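Local coordinates for protein heme oxygenase (Chlamydomonas reinhardtii, PDB 4RAJ) that probably catalyses the oxygen-dependent opening of heme to biliverdin, and is seen here in its heme-free state, at residues A138-Q147 with L210-N221; K84-L93 with L187-W198. All blocks are in the same frame, centred on the assembly; numbering follows the deposited sequence.

Contact 1 (A138-Q147 with L210-N221); sequences ALLLAHVYTQ and LLSEHLAAFGHN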
loop_
_atom_site.group_PDB
_atom_site.type_symbol
_atom_site.label_atom_id
_atom_site.label_comp_id
_atom_site.label_asym_id
_atom_site.label_seq_id
_atom_site.Cartn_x
_atom_site.Cartn_y
_atom_site.Cartn_z
ATOM N N ALA A 138 -15.940 -2.415 5.415
ATOM C CA ALA A 138 -16.026 -1.384 4.383
ATOM C C ALA A 138 -14.896 -0.336 4.483
ATOM O O ALA A 138 -14.461 0.207 3.459
ATOM C CB ALA A 138 -17.394 -0.692 4.436
ATOM N N LEU A 139 -14.425 -0.061 5.704
ATOM C CA LEU A 139 -13.400 0.962 5.930
ATOM C C LEU A 139 -12.041 0.545 5.347
ATOM O O LEU A 139 -11.171 1.389 5.120
ATOM C CB LEU A 139 -13.253 1.275 7.434
ATOM C CG LEU A 139 -14.499 1.891 8.093
ATOM C CD1 LEU A 139 -14.250 2.382 9.544
ATOM C CD2 LEU A 139 -15.049 3.023 7.228
ATOM N N LEU A 140 -11.872 -0.753 5.113
ATOM C CA LEU A 140 -10.689 -1.268 4.419
ATOM C C LEU A 140 -10.556 -0.663 3.019
ATOM O O LEU A 140 -9.443 -0.522 2.485
ATOM C CB LEU A 140 -10.757 -2.798 4.313
ATOM C CG LEU A 140 -10.596 -3.607 5.602
ATOM C CD1 LEU A 140 -10.860 -5.116 5.344
ATOM C CD2 LEU A 140 -9.213 -3.364 6.198
ATOM N N LEU A 141 -11.684 -0.287 2.422
ATOM C CA LEU A 141 -11.662 0.230 1.055
ATOM C C LEU A 141 -10.991 1.595 0.982
ATOM O O LEU A 141 -10.420 1.951 -0.051
ATOM C CB LEU A 141 -13.088 0.285 0.475
ATOM C CG LEU A 141 -13.825 -1.049 0.287
ATOM C CD1 LEU A 141 -15.302 -0.795 -0.022
ATOM C CD2 LEU A 141 -13.204 -1.896 -0.818
ATOM N N ALA A 142 -11.022 2.344 2.089
ATOM C CA ALA A 142 -10.303 3.602 2.176
ATOM C C ALA A 142 -8.811 3.348 2.176
ATOM O O ALA A 142 -8.042 4.151 1.644
ATOM C CB ALA A 142 -10.715 4.381 3.440
ATOM N N HIS A 143 -8.393 2.236 2.773
ATOM C CA HIS A 143 -6.975 1.919 2.767
ATOM C C HIS A 143 -6.498 1.355 1.437
ATOM O O HIS A 143 -5.338 1.555 1.059
ATOM C CB HIS A 143 -6.604 0.966 3.900
ATOM C CG HIS A 143 -6.814 1.544 5.262
ATOM N ND1 HIS A 143 -5.835 1.504 6.229
ATOM C CD2 HIS A 143 -7.922 2.025 5.871
ATOM C CE1 HIS A 143 -6.290 2.069 7.333
ATOM N NE2 HIS A 143 -7.562 2.373 7.149
ATOM N N VAL A 144 -7.379 0.662 0.737
ATOM C CA VAL A 144 -7.096 0.273 -0.638
ATOM C C VAL A 144 -6.893 1.523 -1.485
ATOM O O VAL A 144 -5.949 1.608 -2.271
ATOM C CB VAL A 144 -8.239 -0.566 -1.239
ATOM C CG1 VAL A 144 -8.000 -0.813 -2.739
ATOM C CG2 VAL A 144 -8.374 -1.879 -0.491
ATOM N N TYR A 145 -7.779 2.502 -1.305
ATOM C CA TYR A 145 -7.721 3.728 -2.095
ATOM C C TYR A 145 -6.364 4.408 -1.934
ATOM O O TYR A 145 -5.746 4.834 -2.918
ATOM C CB TYR A 145 -8.863 4.692 -1.705
ATOM C CG TYR A 145 -8.803 6.007 -2.451
ATOM C CD1 TYR A 145 -9.022 6.055 -3.820
ATOM C CD2 TYR A 145 -8.544 7.202 -1.789
ATOM C CE1 TYR A 145 -8.966 7.253 -4.520
ATOM C CE2 TYR A 145 -8.493 8.413 -2.483
ATOM C CZ TYR A 145 -8.705 8.427 -3.851
ATOM O OH TYR A 145 -8.656 9.610 -4.559
ATOM N N THR A 146 -5.887 4.450 -0.693
ATOM C CA THR A 146 -4.631 5.092 -0.343
ATOM C C THR A 146 -3.387 4.305 -0.754
ATOM O O THR A 146 -2.466 4.860 -1.347
ATOM C CB THR A 146 -4.542 5.321 1.172
ATOM O OG1 THR A 146 -5.733 5.992 1.631
ATOM C CG2 THR A 146 -3.311 6.152 1.523
ATOM N N GLN A 147 -3.376 3.021 -0.406
ATOM C CA GLN A 147 -2.200 2.162 -0.540
ATOM C C GLN A 147 -2.070 1.568 -1.931
ATOM O O GLN A 147 -1.048 1.720 -2.593
ATOM C CB GLN A 147 -2.255 1.026 0.489
ATOM C CG GLN A 147 -2.414 1.491 1.966
ATOM C CD GLN A 147 -1.139 2.068 2.534
ATOM O OE1 GLN A 147 -0.189 2.336 1.803
ATOM N NE2 GLN A 147 -1.101 2.253 3.860
ATOM N N LEU A 210 -14.555 7.028 6.095
ATOM C CA LEU A 210 -13.664 6.710 4.982
ATOM C C LEU A 210 -12.616 7.799 4.811
ATOM O O LEU A 210 -11.445 7.515 4.558
ATOM C CB LEU A 210 -14.471 6.525 3.690
ATOM C CG LEU A 210 -15.382 5.295 3.693
ATOM C CD1 LEU A 210 -16.425 5.374 2.580
ATOM C CD2 LEU A 210 -14.528 4.034 3.543
ATOM N N LEU A 211 -13.036 9.050 4.951
ATOM C CA LEU A 211 -12.101 10.177 4.984
ATOM C C LEU A 211 -11.079 9.973 6.101
ATOM O O LEU A 211 -9.876 10.090 5.874
ATOM C CB LEU A 211 -12.848 11.514 5.174
ATOM C CG LEU A 211 -11.987 12.773 5.362
ATOM C CD1 LEU A 211 -10.878 12.772 4.335
ATOM C CD2 LEU A 211 -12.825 14.035 5.219
ATOM N N SER A 212 -11.561 9.669 7.304
ATOM C CA SER A 212 -10.669 9.504 8.441
ATOM C C SER A 212 -9.680 8.366 8.210
ATOM O O SER A 212 -8.518 8.486 8.553
ATOM C CB SER A 212 -11.460 9.256 9.719
ATOM O OG SER A 212 -12.176 10.416 10.087
ATOM N N GLU A 213 -10.142 7.265 7.629
ATOM C CA GLU A 213 -9.268 6.120 7.444
ATOM C C GLU A 213 -8.231 6.381 6.350
ATOM O O GLU A 213 -7.115 5.887 6.436
ATOM C CB GLU A 213 -10.087 4.867 7.136
ATOM C CG GLU A 213 -10.828 4.349 8.374
ATOM C CD GLU A 213 -9.888 3.983 9.513
ATOM O OE1 GLU A 213 -8.820 3.376 9.253
ATOM O OE2 GLU A 213 -10.216 4.310 10.675
ATOM N N HIS A 214 -8.611 7.160 5.337
ATOM C CA HIS A 214 -7.699 7.624 4.282
ATOM C C HIS A 214 -6.532 8.416 4.910
ATOM O O HIS A 214 -5.367 8.163 4.619
ATOM C CB HIS A 214 -8.492 8.474 3.272
ATOM C CG HIS A 214 -7.665 9.159 2.223
ATOM N ND1 HIS A 214 -6.918 8.475 1.289
ATOM C CD2 HIS A 214 -7.517 10.476 1.934
ATOM C CE1 HIS A 214 -6.335 9.341 0.475
ATOM N NE2 HIS A 214 -6.672 10.562 0.853
ATOM N N LEU A 215 -6.851 9.365 5.788
ATOM C CA LEU A 215 -5.812 10.136 6.467
ATOM C C LEU A 215 -4.966 9.226 7.357
ATOM O O LEU A 215 -3.755 9.415 7.487
ATOM C CB LEU A 215 -6.437 11.263 7.305
ATOM C CG LEU A 215 -7.213 12.312 6.519
ATOM C CD1 LEU A 215 -7.897 13.280 7.492
ATOM C CD2 LEU A 215 -6.290 13.056 5.562
ATOM N N ALA A 216 -5.614 8.245 7.985
ATOM C CA ALA A 216 -4.919 7.353 8.916
ATOM C C ALA A 216 -3.875 6.515 8.187
ATOM O O ALA A 216 -2.823 6.204 8.749
ATOM C CB ALA A 216 -5.904 6.437 9.648
ATOM N N ALA A 217 -4.167 6.149 6.942
ATOM C CA ALA A 217 -3.218 5.354 6.162
ATOM C C ALA A 217 -1.937 6.142 5.929
ATOM O O ALA A 217 -0.842 5.595 6.057
ATOM C CB ALA A 217 -3.840 4.916 4.838
ATOM N N PHE A 218 -2.059 7.430 5.608
ATOM C CA PHE A 218 -0.870 8.281 5.499
ATOM C C PHE A 218 -0.135 8.329 6.834
ATOM O O PHE A 218 1.091 8.218 6.895
ATOM C CB PHE A 218 -1.231 9.706 5.069
ATOM C CG PHE A 218 -1.523 9.847 3.611
ATOM C CD1 PHE A 218 -0.496 10.090 2.707
ATOM C CD2 PHE A 218 -2.823 9.757 3.136
ATOM C CE1 PHE A 218 -0.759 10.231 1.353
ATOM C CE2 PHE A 218 -3.093 9.892 1.781
ATOM C CZ PHE A 218 -2.059 10.124 0.890
ATOM N N GLY A 219 -0.894 8.514 7.906
ATOM C CA GLY A 219 -0.302 8.613 9.229
ATOM C C GLY A 219 0.478 7.367 9.607
ATOM O O GLY A 219 1.611 7.456 10.114
ATOM N N HIS A 220 -0.128 6.205 9.363
ATOM C CA HIS A 220 0.525 4.936 9.653
ATOM C C HIS A 220 1.780 4.770 8.801
ATOM O O HIS A 220 2.827 4.344 9.294
ATOM C CB HIS A 220 -0.440 3.775 9.420
ATOM C CG HIS A 220 -1.438 3.587 10.521
ATOM N ND1 HIS A 220 -1.086 3.116 11.769
ATOM C CD2 HIS A 220 -2.778 3.794 10.560
ATOM C CE1 HIS A 220 -2.164 3.052 12.532
ATOM N NE2 HIS A 220 -3.206 3.453 11.821
ATOM N N ASN A 221 1.657 5.066 7.504
ATOM C CA ASN A 221 2.779 4.924 6.592
ATOM C C ASN A 221 3.933 5.794 7.036
ATOM O O ASN A 221 5.081 5.368 7.034
ATOM C CB ASN A 221 2.376 5.287 5.156
ATOM C CG ASN A 221 1.658 4.158 4.454
ATOM O OD1 ASN A 221 1.266 3.181 5.084
ATOM N ND2 ASN A 221 1.477 4.287 3.144
#

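Contact 2 (K84-L93 with L187-W198); sequences KFKDVLKGGL and LRSAFKKQFDEW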
loop_
_atom_site.group_PDB
_atom_site.type_symbol
_atom_site.label_atom_id
_atom_site.label_comp_id
_atom_site.label_asym_id
_atom_site.label_seq_id
_atom_site.Cartn_x
_atom_site.Cartn_y
_atom_site.Cartn_z
ATOM N N LYS A 84 -18.801 -6.174 -3.248
ATOM C CA LYS A 84 -19.126 -5.389 -4.430
ATOM C C LYS A 84 -17.874 -5.044 -5.224
ATOM O O LYS A 84 -17.951 -4.790 -6.421
ATOM C CB LYS A 84 -19.879 -4.114 -4.045
ATOM C CG LYS A 84 -21.289 -4.380 -3.541
ATOM C CD LYS A 84 -21.996 -3.089 -3.151
ATOM C CE LYS A 84 -23.445 -3.340 -2.749
ATOM N NZ LYS A 84 -24.261 -3.825 -3.888
ATOM N N PHE A 85 -16.723 -5.062 -4.553
ATOM C CA PHE A 85 -15.452 -4.659 -5.148
ATOM C C PHE A 85 -14.587 -5.850 -5.565
ATOM O O PHE A 85 -13.459 -5.665 -6.014
ATOM C CB PHE A 85 -14.655 -3.780 -4.163
ATOM C CG PHE A 85 -15.213 -2.388 -3.998
ATOM C CD1 PHE A 85 -16.372 -2.168 -3.265
ATOM C CD2 PHE A 85 -14.579 -1.303 -4.586
ATOM C CE1 PHE A 85 -16.899 -0.884 -3.121
ATOM C CE2 PHE A 85 -15.087 -0.021 -4.443
ATOM C CZ PHE A 85 -16.251 0.193 -3.701
ATOM N N LYS A 86 -15.108 -7.061 -5.398
ATOM C CA LYS A 86 -14.331 -8.272 -5.678
ATOM C C LYS A 86 -13.603 -8.236 -7.026
ATOM O O LYS A 86 -12.413 -8.544 -7.095
ATOM C CB LYS A 86 -15.231 -9.508 -5.614
ATOM C CG LYS A 86 -14.521 -10.805 -5.979
ATOM C CD LYS A 86 -15.100 -11.971 -5.196
ATOM C CE LYS A 86 -14.483 -13.294 -5.612
ATOM N NZ LYS A 86 -14.907 -14.395 -4.699
ATOM N N ASP A 87 -14.291 -7.846 -8.094
ATOM C CA ASP A 87 -13.646 -7.855 -9.413
ATOM C C ASP A 87 -12.468 -6.867 -9.518
ATOM O O ASP A 87 -11.441 -7.193 -10.116
ATOM C CB ASP A 87 -14.666 -7.567 -10.512
ATOM C CG ASP A 87 -15.685 -8.690 -10.676
ATOM O OD1 ASP A 87 -15.415 -9.824 -10.217
ATOM O OD2 ASP A 87 -16.752 -8.434 -11.270
ATOM N N VAL A 88 -12.599 -5.684 -8.918
ATOM C CA VAL A 88 -11.535 -4.684 -9.004
ATOM C C VAL A 88 -10.403 -4.993 -8.007
ATOM O O VAL A 88 -9.248 -4.637 -8.234
ATOM C CB VAL A 88 -12.079 -3.234 -8.776
ATOM C CG1 VAL A 88 -13.093 -2.857 -9.864
ATOM C CG2 VAL A 88 -12.706 -3.069 -7.402
ATOM N N LEU A 89 -10.725 -5.695 -6.926
ATOM C CA LEU A 89 -9.708 -6.063 -5.936
ATOM C C LEU A 89 -8.871 -7.264 -6.358
ATOM O O LEU A 89 -7.652 -7.290 -6.175
ATOM C CB LEU A 89 -10.364 -6.370 -4.581
ATOM C CG LEU A 89 -10.975 -5.209 -3.813
ATOM C CD1 LEU A 89 -11.733 -5.728 -2.588
ATOM C CD2 LEU A 89 -9.891 -4.242 -3.389
ATOM N N LYS A 90 -9.538 -8.270 -6.910
ATOM C CA LYS A 90 -8.903 -9.548 -7.163
ATOM C C LYS A 90 -8.407 -9.661 -8.599
ATOM O O LYS A 90 -8.082 -10.749 -9.048
ATOM C CB LYS A 90 -9.877 -10.687 -6.849
ATOM C CG LYS A 90 -10.484 -10.612 -5.442
ATOM C CD LYS A 90 -9.436 -10.796 -4.355
ATOM C CE LYS A 90 -8.732 -12.129 -4.481
ATOM N NZ LYS A 90 -7.835 -12.378 -3.321
ATOM N N GLY A 91 -8.333 -8.539 -9.311
ATOM C CA GLY A 91 -7.971 -8.586 -10.721
ATOM C C GLY A 91 -6.600 -8.025 -11.049
ATOM O O GLY A 91 -6.321 -7.679 -12.199
ATOM N N GLY A 92 -5.739 -7.936 -10.042
ATOM C CA GLY A 92 -4.378 -7.460 -10.235
ATOM C C GLY A 92 -3.924 -6.365 -9.280
ATOM O O GLY A 92 -2.747 -6.009 -9.255
ATOM N N LEU A 93 -4.843 -5.806 -8.503
ATOM C CA LEU A 93 -4.468 -4.741 -7.593
ATOM C C LEU A 93 -3.526 -5.202 -6.490
ATOM O O LEU A 93 -2.674 -4.425 -6.044
ATOM C CB LEU A 93 -5.703 -4.122 -6.935
ATOM C CG LEU A 93 -6.297 -2.791 -7.398
ATOM C CD1 LEU A 93 -7.266 -2.291 -6.334
ATOM C CD2 LEU A 93 -5.253 -1.734 -7.705
ATOM N N LEU A 187 -6.733 -0.591 -13.628
ATOM C CA LEU A 187 -7.064 -1.012 -12.262
ATOM C C LEU A 187 -7.388 0.187 -11.393
ATOM O O LEU A 187 -8.345 0.190 -10.614
ATOM C CB LEU A 187 -5.908 -1.797 -11.642
ATOM C CG LEU A 187 -5.664 -3.172 -12.269
ATOM C CD1 LEU A 187 -4.266 -3.657 -11.908
ATOM C CD2 LEU A 187 -6.712 -4.144 -11.767
ATOM N N ARG A 188 -6.585 1.224 -11.544
ATOM C CA ARG A 188 -6.763 2.412 -10.728
ATOM C C ARG A 188 -8.068 3.138 -11.080
ATOM O O ARG A 188 -8.816 3.514 -10.176
ATOM C CB ARG A 188 -5.544 3.321 -10.862
ATOM C CG ARG A 188 -5.827 4.771 -10.671
ATOM C CD ARG A 188 -4.578 5.543 -10.288
ATOM N NE ARG A 188 -4.969 6.584 -9.342
ATOM C CZ ARG A 188 -4.135 7.387 -8.699
ATOM N NH1 ARG A 188 -2.847 7.285 -8.923
ATOM N NH2 ARG A 188 -4.587 8.304 -7.847
ATOM N N SER A 189 -8.359 3.315 -12.369
ATOM C CA SER A 189 -9.551 4.064 -12.762
ATOM C C SER A 189 -10.828 3.282 -12.426
ATOM O O SER A 189 -11.832 3.869 -12.018
ATOM C CB SER A 189 -9.522 4.410 -14.252
ATOM O OG SER A 189 -9.685 3.250 -15.045
ATOM N N ALA A 190 -10.779 1.961 -12.592
ATOM C CA ALA A 190 -11.927 1.108 -12.280
ATOM C C ALA A 190 -12.262 1.149 -10.792
ATOM O O ALA A 190 -13.429 1.202 -10.401
ATOM C CB ALA A 190 -11.664 -0.330 -12.724
ATOM N N PHE A 191 -11.237 1.091 -9.953
ATOM C CA PHE A 191 -11.475 1.167 -8.517
ATOM C C PHE A 191 -12.028 2.538 -8.144
ATOM O O PHE A 191 -12.968 2.633 -7.360
ATOM C CB PHE A 191 -10.210 0.887 -7.715
ATOM C CG PHE A 191 -10.448 0.895 -6.236
ATOM C CD1 PHE A 191 -10.341 2.074 -5.503
ATOM C CD2 PHE A 191 -10.857 -0.263 -5.586
ATOM C CE1 PHE A 191 -10.602 2.092 -4.135
ATOM C CE2 PHE A 191 -11.127 -0.248 -4.218
ATOM C CZ PHE A 191 -10.990 0.929 -3.496
ATOM N N LYS A 192 -11.436 3.595 -8.691
ATOM C CA LYS A 192 -11.900 4.948 -8.392
ATOM C C LYS A 192 -13.369 5.136 -8.737
ATOM O O LYS A 192 -14.138 5.669 -7.948
ATOM C CB LYS A 192 -11.097 5.998 -9.151
ATOM C CG LYS A 192 -9.832 6.440 -8.493
ATOM C CD LYS A 192 -9.577 7.864 -8.926
ATOM C CE LYS A 192 -8.301 8.407 -8.347
ATOM N NZ LYS A 192 -7.188 8.181 -9.305
ATOM N N LYS A 193 -13.743 4.709 -9.933
ATOM C CA LYS A 193 -15.117 4.856 -10.399
ATOM C C LYS A 193 -16.098 4.154 -9.473
ATOM O O LYS A 193 -17.109 4.732 -9.069
ATOM C CB LYS A 193 -15.251 4.310 -11.822
ATOM C CG LYS A 193 -16.654 4.394 -12.404
ATOM C CD LYS A 193 -16.595 4.450 -13.928
ATOM C CE LYS A 193 -17.976 4.357 -14.537
ATOM N NZ LYS A 193 -18.604 3.057 -14.185
ATOM N N GLN A 194 -15.793 2.912 -9.118
ATOM C CA GLN A 194 -16.666 2.175 -8.219
ATOM C C GLN A 194 -16.643 2.739 -6.799
ATOM O O GLN A 194 -17.680 2.794 -6.147
ATOM C CB GLN A 194 -16.298 0.699 -8.179
ATOM C CG GLN A 194 -17.237 -0.105 -7.296
ATOM C CD GLN A 194 -17.109 -1.594 -7.505
ATOM O OE1 GLN A 194 -16.182 -2.064 -8.166
ATOM N NE2 GLN A 194 -18.050 -2.350 -6.950
ATOM N N PHE A 195 -15.465 3.135 -6.323
ATOM C CA PHE A 195 -15.336 3.719 -4.986
ATOM C C PHE A 195 -16.202 4.970 -4.855
ATOM O O PHE A 195 -16.858 5.184 -3.834
ATOM C CB PHE A 195 -13.870 4.047 -4.684
ATOM C CG PHE A 195 -13.601 4.431 -3.245
ATOM C CD1 PHE A 195 -13.821 3.530 -2.214
ATOM C CD2 PHE A 195 -13.081 5.672 -2.937
ATOM C CE1 PHE A 195 -13.551 3.875 -0.893
ATOM C CE2 PHE A 195 -12.811 6.018 -1.620
ATOM C CZ PHE A 195 -13.048 5.114 -0.602
ATOM N N ASP A 196 -16.220 5.788 -5.902
ATOM C CA ASP A 196 -17.037 6.996 -5.898
ATOM C C ASP A 196 -18.532 6.692 -5.968
ATOM O O ASP A 196 -19.331 7.335 -5.282
ATOM C CB ASP A 196 -16.633 7.912 -7.050
ATOM C CG ASP A 196 -15.500 8.843 -6.674
ATOM O OD1 ASP A 196 -15.246 9.020 -5.460
ATOM O OD2 ASP A 196 -14.875 9.417 -7.587
ATOM N N GLU A 197 -18.910 5.709 -6.783
ATOM C CA GLU A 197 -20.322 5.347 -6.914
ATOM C C GLU A 197 -20.866 4.691 -5.658
ATOM O O GLU A 197 -21.961 5.009 -5.199
ATOM C CB GLU A 197 -20.527 4.415 -8.107
ATOM C CG GLU A 197 -20.850 5.154 -9.376
ATOM C CD GLU A 197 -20.598 4.322 -10.608
ATOM O OE1 GLU A 197 -20.608 3.076 -10.496
ATOM O OE2 GLU A 197 -20.381 4.924 -11.683
ATOM N N TRP A 198 -20.097 3.760 -5.114
ATOM C CA TRP A 198 -20.489 3.083 -3.891
ATOM C C TRP A 198 -20.478 4.070 -2.707
ATOM O O TRP A 198 -21.406 4.097 -1.883
ATOM C CB TRP A 198 -19.560 1.892 -3.638
ATOM C CG TRP A 198 -19.672 1.336 -2.261
ATOM C CD1 TRP A 198 -20.560 0.395 -1.824
ATOM C CD2 TRP A 198 -18.867 1.686 -1.131
ATOM N NE1 TRP A 198 -20.360 0.140 -0.490
ATOM C CE2 TRP A 198 -19.322 0.918 -0.040
ATOM C CE3 TRP A 198 -17.797 2.572 -0.938
ATOM C CZ2 TRP A 198 -18.754 1.016 1.236
ATOM C CZ3 TRP A 198 -17.232 2.668 0.330
ATOM C CH2 TRP A 198 -17.710 1.887 1.395
HETATM O O HOH W 1 -15.501 -4.764 -8.689
#

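Contact 1 (A138-Q147 with L210-N221)
A buried, polar-studded helix-helix crossing joins Ala142, Thr146 and Gln147 of helix 140-151 to Leu210, His214 and Asn221 of helix 204-227 inside the all-helical body. The two short axes come within 8.1 Å and cross at -47°, close enough that small residues sit at the interface: Ala142 CB rests 3.4 Å from Leu210 O, and Ala217 CB packs on Thr146 CG2. Three polar links span the groove. His143 NE2 donates to Glu213 OE1 at 2.6 Å, in the plane of the imidazole and on the anti lone pair of the oxygen; the same oxygen also accepts from His128, while His143 ND1 pairs with Tyr125. Thr146 turns OG1 beside its own backbone N (chi1 -51°), where it accepts from His214 ND1 at 2.8 Å and donates to Ala142 O, so both roles of the hydroxyl are used. Thr146 CG2, on the other branch and anti to the backbone N, lies over a face of Phe218, 4.2 Å from the ring centroid. The amides of Gln147 and Asn221 form a reciprocal pair, NE2 to OD1 at 2.8 Å and ND2 to OE1 at 2.9 Å, although their planes are 44° apart. Thr146, Gln147, Phe218 and Asn221 also line the pocket holding a polyether, probably from the crystallisation liquor, to which Asn221 ND2 donates; the arrangement is that of an all-helical heme oxygenase fold whose packed helices border that pocket.

Contact 2 (K84-L93 with L187-W198)
Phe85 holds CG beside its backbone N, while Gln194, with CG anti to N (chi1 -177°) and an extended chain, reaches back across that ring. The result, with two rings of the facing helix brought up beside it, is an aromatic cluster of Phe85, Phe191 and Trp198, by which the turn and short helix 86-89 pack on helix 184-200 of the all-helical fold. Phe85 enters Trp198 edge to face: Phe85 CE1 lies 3.7 Å from Trp198 CG, and the planes stand at 86°. Trp198 is tied in addition through its indole N-H to Asp81. Against Phe191 the ring is oblique, with Phe85 CD2 3.6 Å from Phe191 CE2. Gln194 covers one face of Phe85, its CG 3.9 Å from the centroid, and the amide lies nearly parallel to the ring, 11° between planes. An alanine in place of Phe85 would probably open a gap between Phe191 and Trp198 and leave the Gln194 side chain without the surface it lies on. Further along, Val88 sets CG2 3.8 Å from Phe191 CD2, and Leu187 fits its two methyls against the backbone of Gly91 and Gly92. Gly92 has a positive phi, and a CB there would crowd the preceding carbonyl oxygen as well as Leu187 CD1. Gln194 NE2 donates to Lys84 O at 2.5 Å, a separation so short that its exact value is doubtful, and Gln194 OE1 accepts at 2.8 Å from a water that in turn accepts from Val88 N.

The two contacts adjoin, their centres about 15 Å apart, and their segments alternate along the chain. Helix 140-151 meets helix 204-227 in contact 1, while other side chains of the same helix reach contact 2: Leu141 CD1 is 3.5 Å from Phe85 CE1, and Val144 CG1 is 3.5 Å from Phe191 CE2. Helices 184-200 and 204-227, consecutive in sequence, also touch, with Leu210 CD1 3.6 Å from Trp198 CZ3. Tyr145 and Phe195 bring their rings together as a further link. Contact 1 supplies Thr146, Gln147, Phe218 and Asn221, half of the polyether pocket's eight residues; contact 2 supplies none and meets the other contact through apolar packing.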